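Local coordinates for protein chitinase (Paenibacillus sp. FPU-7, PDB 5GZT) that probably hydrolyses internal beta-1,4 linkages of chitin and chitodextrins at random, as an endo-acting chitinase with two glycosyl hydrolase family 18 modules, at residues 727-739 with 749-761. Sequence-based numbering, arbitrary orientation.
Sequences NVYDPIDVRVVVK and TDSAPASVTIMPK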
loop_
_atom_site.group_PDB
_atom_site.type_symbol
_atom_site.label_atom_id
_atom_site.label_comp_id
_atom_site.label_asym_id
_atom_site.label_seq_id
_atom_site.Cartn_x
_atom_site.Cartn_y
_atom_site.Cartn_z
ATOM N N ASN B 727 14.182 -49.410 25.168
ATOM C CA ASN B 727 15.077 -49.054 24.099
ATOM C C ASN B 727 14.349 -48.212 23.041
ATOM O O ASN B 727 13.192 -48.517 22.699
ATOM C CB ASN B 727 15.687 -50.290 23.445
ATOM C CG ASN B 727 16.636 -51.041 24.350
ATOM O OD1 ASN B 727 17.038 -50.550 25.356
ATOM N ND2 ASN B 727 16.989 -52.285 23.968
ATOM N N VAL B 728 15.066 -47.234 22.458
ATOM C CA VAL B 728 14.486 -46.388 21.437
ATOM C C VAL B 728 15.128 -46.813 20.126
ATOM O O VAL B 728 16.304 -46.566 19.909
ATOM C CB VAL B 728 14.751 -44.875 21.751
ATOM C CG1 VAL B 728 14.325 -44.035 20.579
ATOM C CG2 VAL B 728 14.091 -44.488 23.045
ATOM N N TYR B 729 14.355 -47.522 19.293
ATOM C CA TYR B 729 14.791 -48.049 17.960
ATOM C C TYR B 729 14.393 -47.160 16.830
ATOM O O TYR B 729 14.941 -47.266 15.728
ATOM C CB TYR B 729 14.139 -49.434 17.686
ATOM C CG TYR B 729 14.613 -50.489 18.628
ATOM C CD1 TYR B 729 15.895 -51.036 18.489
ATOM C CD2 TYR B 729 13.831 -50.915 19.655
ATOM C CE1 TYR B 729 16.381 -51.964 19.419
ATOM C CE2 TYR B 729 14.282 -51.874 20.566
ATOM C CZ TYR B 729 15.564 -52.386 20.447
ATOM O OH TYR B 729 15.993 -53.303 21.349
ATOM N N ASP B 730 13.337 -46.399 16.995
ATOM C CA ASP B 730 12.864 -45.528 15.916
ATOM C C ASP B 730 12.676 -44.085 16.405
ATOM O O ASP B 730 12.595 -43.881 17.552
ATOM C CB ASP B 730 11.528 -46.017 15.455
ATOM C CG ASP B 730 11.670 -47.279 14.618
ATOM O OD1 ASP B 730 12.242 -47.222 13.485
ATOM O OD2 ASP B 730 11.261 -48.264 15.173
ATOM N N PRO B 731 12.502 -43.138 15.503
ATOM C CA PRO B 731 12.361 -41.746 15.977
ATOM C C PRO B 731 11.068 -41.578 16.795
ATOM O O PRO B 731 10.115 -42.305 16.568
ATOM C CB PRO B 731 12.295 -40.963 14.693
ATOM C CG PRO B 731 13.025 -41.727 13.709
ATOM C CD PRO B 731 12.669 -43.187 14.039
ATOM N N ILE B 732 11.075 -40.627 17.712
ATOM C CA ILE B 732 9.949 -40.221 18.484
ATOM C C ILE B 732 9.475 -38.866 17.967
ATOM O O ILE B 732 10.279 -37.893 17.885
ATOM C CB ILE B 732 10.338 -40.129 19.950
ATOM C CG1 ILE B 732 10.809 -41.537 20.493
ATOM C CG2 ILE B 732 9.129 -39.578 20.750
ATOM C CD1 ILE B 732 11.472 -41.491 21.828
ATOM N N ASP B 733 8.193 -38.785 17.587
ATOM C CA ASP B 733 7.633 -37.531 17.126
ATOM C C ASP B 733 7.274 -36.655 18.332
ATOM O O ASP B 733 6.565 -37.072 19.215
ATOM C CB ASP B 733 6.399 -37.762 16.205
ATOM C CG ASP B 733 5.865 -36.431 15.595
ATOM O OD1 ASP B 733 6.704 -35.560 15.136
ATOM O OD2 ASP B 733 4.633 -36.282 15.544
ATOM N N VAL B 734 7.786 -35.441 18.367
ATOM C CA VAL B 734 7.499 -34.460 19.414
ATOM C C VAL B 734 6.646 -33.325 18.813
ATOM O O VAL B 734 6.966 -32.858 17.741
ATOM C CB VAL B 734 8.822 -33.914 20.020
ATOM C CG1 VAL B 734 8.551 -32.894 21.122
ATOM C CG2 VAL B 734 9.602 -35.044 20.609
ATOM N N ARG B 735 5.526 -32.954 19.436
ATOM C CA ARG B 735 4.615 -32.004 18.850
ATOM C C ARG B 735 4.515 -30.798 19.823
ATOM O O ARG B 735 4.293 -30.989 20.998
ATOM C CB ARG B 735 3.211 -32.630 18.643
ATOM C CG ARG B 735 3.172 -33.714 17.599
ATOM C CD ARG B 735 3.160 -33.061 16.263
ATOM N NE ARG B 735 3.266 -33.994 15.182
ATOM C CZ ARG B 735 2.964 -33.762 13.917
ATOM N NH1 ARG B 735 2.466 -32.604 13.514
ATOM N NH2 ARG B 735 3.090 -34.732 13.034
ATOM N N VAL B 736 4.596 -29.579 19.285
ATOM C CA VAL B 736 4.672 -28.338 20.057
ATOM C C VAL B 736 3.543 -27.437 19.625
ATOM O O VAL B 736 3.449 -27.067 18.477
ATOM C CB VAL B 736 6.022 -27.592 19.809
ATOM C CG1 VAL B 736 6.110 -26.341 20.693
ATOM C CG2 VAL B 736 7.154 -28.556 20.193
ATOM N N VAL B 737 2.630 -27.118 20.533
ATOM C CA VAL B 737 1.605 -26.172 20.153
ATOM C C VAL B 737 1.930 -24.844 20.872
ATOM O O VAL B 737 2.167 -24.856 22.059
ATOM C CB VAL B 737 0.217 -26.642 20.627
ATOM C CG1 VAL B 737 -0.781 -25.510 20.486
ATOM C CG2 VAL B 737 -0.228 -27.936 19.851
ATOM N N VAL B 738 1.924 -23.747 20.116
ATOM C CA VAL B 738 2.105 -22.416 20.653
ATOM C C VAL B 738 0.741 -21.798 20.861
ATOM O O VAL B 738 -0.006 -21.545 19.894
ATOM C CB VAL B 738 2.929 -21.545 19.685
ATOM C CG1 VAL B 738 3.247 -20.189 20.302
ATOM C CG2 VAL B 738 4.229 -22.215 19.383
ATOM N N LYS B 739 0.402 -21.583 22.114
ATOM C CA LYS B 739 -0.978 -21.190 22.420
ATOM C C LYS B 739 -1.196 -19.743 22.102
ATOM O O LYS B 739 -0.221 -18.959 22.052
ATOM C CB LYS B 739 -1.290 -21.406 23.892
ATOM C CG LYS B 739 -1.037 -22.787 24.374
ATOM C CD LYS B 739 -2.054 -23.789 23.941
ATOM C CE LYS B 739 -3.319 -23.713 24.791
ATOM N NZ LYS B 739 -4.446 -24.333 23.998
ATOM N N THR B 749 -5.410 -17.670 17.311
ATOM C CA THR B 749 -5.705 -18.984 17.815
ATOM C C THR B 749 -4.426 -19.838 17.859
ATOM O O THR B 749 -3.428 -19.484 17.284
ATOM C CB THR B 749 -6.727 -19.662 16.941
ATOM O OG1 THR B 749 -6.268 -19.616 15.598
ATOM C CG2 THR B 749 -8.080 -18.911 17.063
ATOM N N ASP B 750 -4.488 -20.925 18.597
ATOM C CA ASP B 750 -3.327 -21.831 18.805
ATOM C C ASP B 750 -2.682 -22.237 17.499
ATOM O O ASP B 750 -3.336 -22.354 16.504
ATOM C CB ASP B 750 -3.784 -23.096 19.514
ATOM C CG ASP B 750 -4.296 -22.844 20.906
ATOM O OD1 ASP B 750 -4.247 -21.727 21.421
ATOM O OD2 ASP B 750 -4.755 -23.805 21.494
ATOM N N SER B 751 -1.389 -22.409 17.476
ATOM C CA SER B 751 -0.742 -22.917 16.264
ATOM C C SER B 751 -1.140 -24.394 16.097
ATOM O O SER B 751 -1.582 -25.041 17.023
ATOM C CB SER B 751 0.835 -22.890 16.378
ATOM O OG SER B 751 1.248 -23.926 17.314
ATOM N N ALA B 752 -0.947 -24.901 14.896
ATOM C CA ALA B 752 -1.043 -26.316 14.672
ATOM C C ALA B 752 0.109 -26.943 15.405
ATOM O O ALA B 752 1.107 -26.226 15.729
ATOM C CB ALA B 752 -0.945 -26.614 13.154
ATOM N N PRO B 753 -0.005 -28.235 15.730
ATOM C CA PRO B 753 1.059 -28.931 16.447
ATOM C C PRO B 753 2.289 -29.131 15.566
ATOM O O PRO B 753 2.292 -29.861 14.598
ATOM C CB PRO B 753 0.435 -30.223 16.886
ATOM C CG PRO B 753 -0.966 -30.191 16.449
ATOM C CD PRO B 753 -1.132 -29.157 15.419
ATOM N N ALA B 754 3.336 -28.441 15.918
ATOM C CA ALA B 754 4.570 -28.485 15.115
ATOM C C ALA B 754 5.335 -29.732 15.451
ATOM O O ALA B 754 5.602 -29.966 16.590
ATOM C CB ALA B 754 5.437 -27.318 15.504
ATOM N N SER B 755 5.781 -30.453 14.442
ATOM C CA SER B 755 6.590 -31.641 14.599
ATOM C C SER B 755 8.130 -31.382 14.629
ATOM O O SER B 755 8.687 -30.750 13.740
ATOM C CB SER B 755 6.326 -32.499 13.352
ATOM O OG SER B 755 7.063 -33.735 13.416
ATOM N N VAL B 756 8.779 -31.881 15.672
ATOM C CA VAL B 756 10.235 -32.001 15.758
ATOM C C VAL B 756 10.497 -33.486 16.246
ATOM O O VAL B 756 9.513 -34.272 16.414
ATOM C CB VAL B 756 10.838 -30.977 16.701
ATOM C CG1 VAL B 756 10.635 -29.584 16.064
ATOM C CG2 VAL B 756 10.144 -31.007 18.008
ATOM N N THR B 757 11.762 -33.841 16.378
ATOM C CA THR B 757 12.202 -35.221 16.440
ATOM C C THR B 757 13.249 -35.511 17.496
ATOM O O THR B 757 14.282 -34.839 17.548
ATOM C CB THR B 757 12.689 -35.587 15.098
ATOM O OG1 THR B 757 11.667 -35.295 14.137
ATOM C CG2 THR B 757 13.066 -36.986 15.006
ATOM N N ILE B 758 12.974 -36.566 18.278
ATOM C CA ILE B 758 14.005 -37.334 18.956
ATOM C C ILE B 758 14.473 -38.460 18.073
ATOM O O ILE B 758 13.685 -39.377 17.828
ATOM C CB ILE B 758 13.523 -37.821 20.278
ATOM C CG1 ILE B 758 13.289 -36.644 21.199
ATOM C CG2 ILE B 758 14.552 -38.737 20.946
ATOM C CD1 ILE B 758 12.588 -36.992 22.526
ATOM N N MET B 759 15.738 -38.405 17.611
ATOM C CA MET B 759 16.312 -39.392 16.718
ATOM C C MET B 759 16.918 -40.532 17.509
ATOM O O MET B 759 17.526 -40.338 18.604
ATOM C CB MET B 759 17.355 -38.797 15.804
ATOM C CG MET B 759 16.761 -37.814 14.806
ATOM S SD MET B 759 15.949 -38.698 13.376
ATOM C CE MET B 759 17.190 -39.766 12.875
ATOM N N PRO B 760 16.680 -41.763 17.066
ATOM C CA PRO B 760 17.389 -42.922 17.720
ATOM C C PRO B 760 18.916 -42.887 17.423
ATOM O O PRO B 760 19.382 -42.121 16.584
ATOM C CB PRO B 760 16.739 -44.133 17.030
ATOM C CG PRO B 760 16.489 -43.643 15.646
ATOM C CD PRO B 760 16.075 -42.165 15.782
ATOM N N LYS B 761 19.699 -43.685 18.145
ATOM C CA LYS B 761 21.099 -43.472 18.317
ATOM C C LYS B 761 21.890 -43.589 17.036
ATOM O O LYS B 761 22.938 -42.977 16.971
ATOM C CB LYS B 761 21.653 -44.410 19.356
ATOM C CG LYS B 761 21.626 -45.889 18.938
ATOM C CD LYS B 761 22.480 -46.721 19.897
ATOM C CE LYS B 761 22.534 -48.182 19.465
ATOM N NZ LYS B 761 23.190 -48.987 20.514
HETATM O O HOH W 1 18.315 -44.903 20.479
HETATM O O HOH W 2 9.089 -36.261 14.027
HETATM O O HOH W 3 -5.667 -21.287 23.433
#
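Asp733 and Ser755, diagonal neighbours on one face of the sheet, hold CG and OG trans to the backbone nitrogen (chi1 -175° and -179°), which brings Ser755 OG to 2.5 Å from Asp733 OD1, donating on the syn side of the carboxylate. Arg735 folds back at chi2 (-78°), and its guanidinium lies flat over Ser755, whose CB sits 3.6 Å from Arg735 CZ, over the centre of one face. Two bonds in the guanidinium plane fix the rotation of that group: Arg735 NE reaches the syn lone pair of Asp733 OD2 at 2.7 Å, and Arg735 NH1 gives a hydrogen to Pro753 O at 3.0 Å. Thr757 OG1 binds Gly1107 O, and water 2 links it to Asp733 OD1. This polar face, where Ser755 OG also meets Ala1012 N and Arg735 NH2 meets Gly1009 O, abuts the C-terminal family 18 module. Strands 732-738 and 754-759 are antiparallel central neighbours in a four-stranded mixed sheet of the immunoglobulin-like domain; reciprocal N-H to O bonds join Ile732 with Ile758, Val734 with Val756 and Val736 with Ala754. The other face is apolar: Val734 CB packs 3.8 Å from Val756 CG2, and strand 668-678 covers Val736, Ala754, Val756 and Ile758. At the end of strand 732-738, Val738 N donates to Ser751 OG rather than to a main-chain carbonyl, while Ser751 N donates to Val738 O. Lys739 NZ closes a salt bridge on Asp750 OD2 at 2.6 Å.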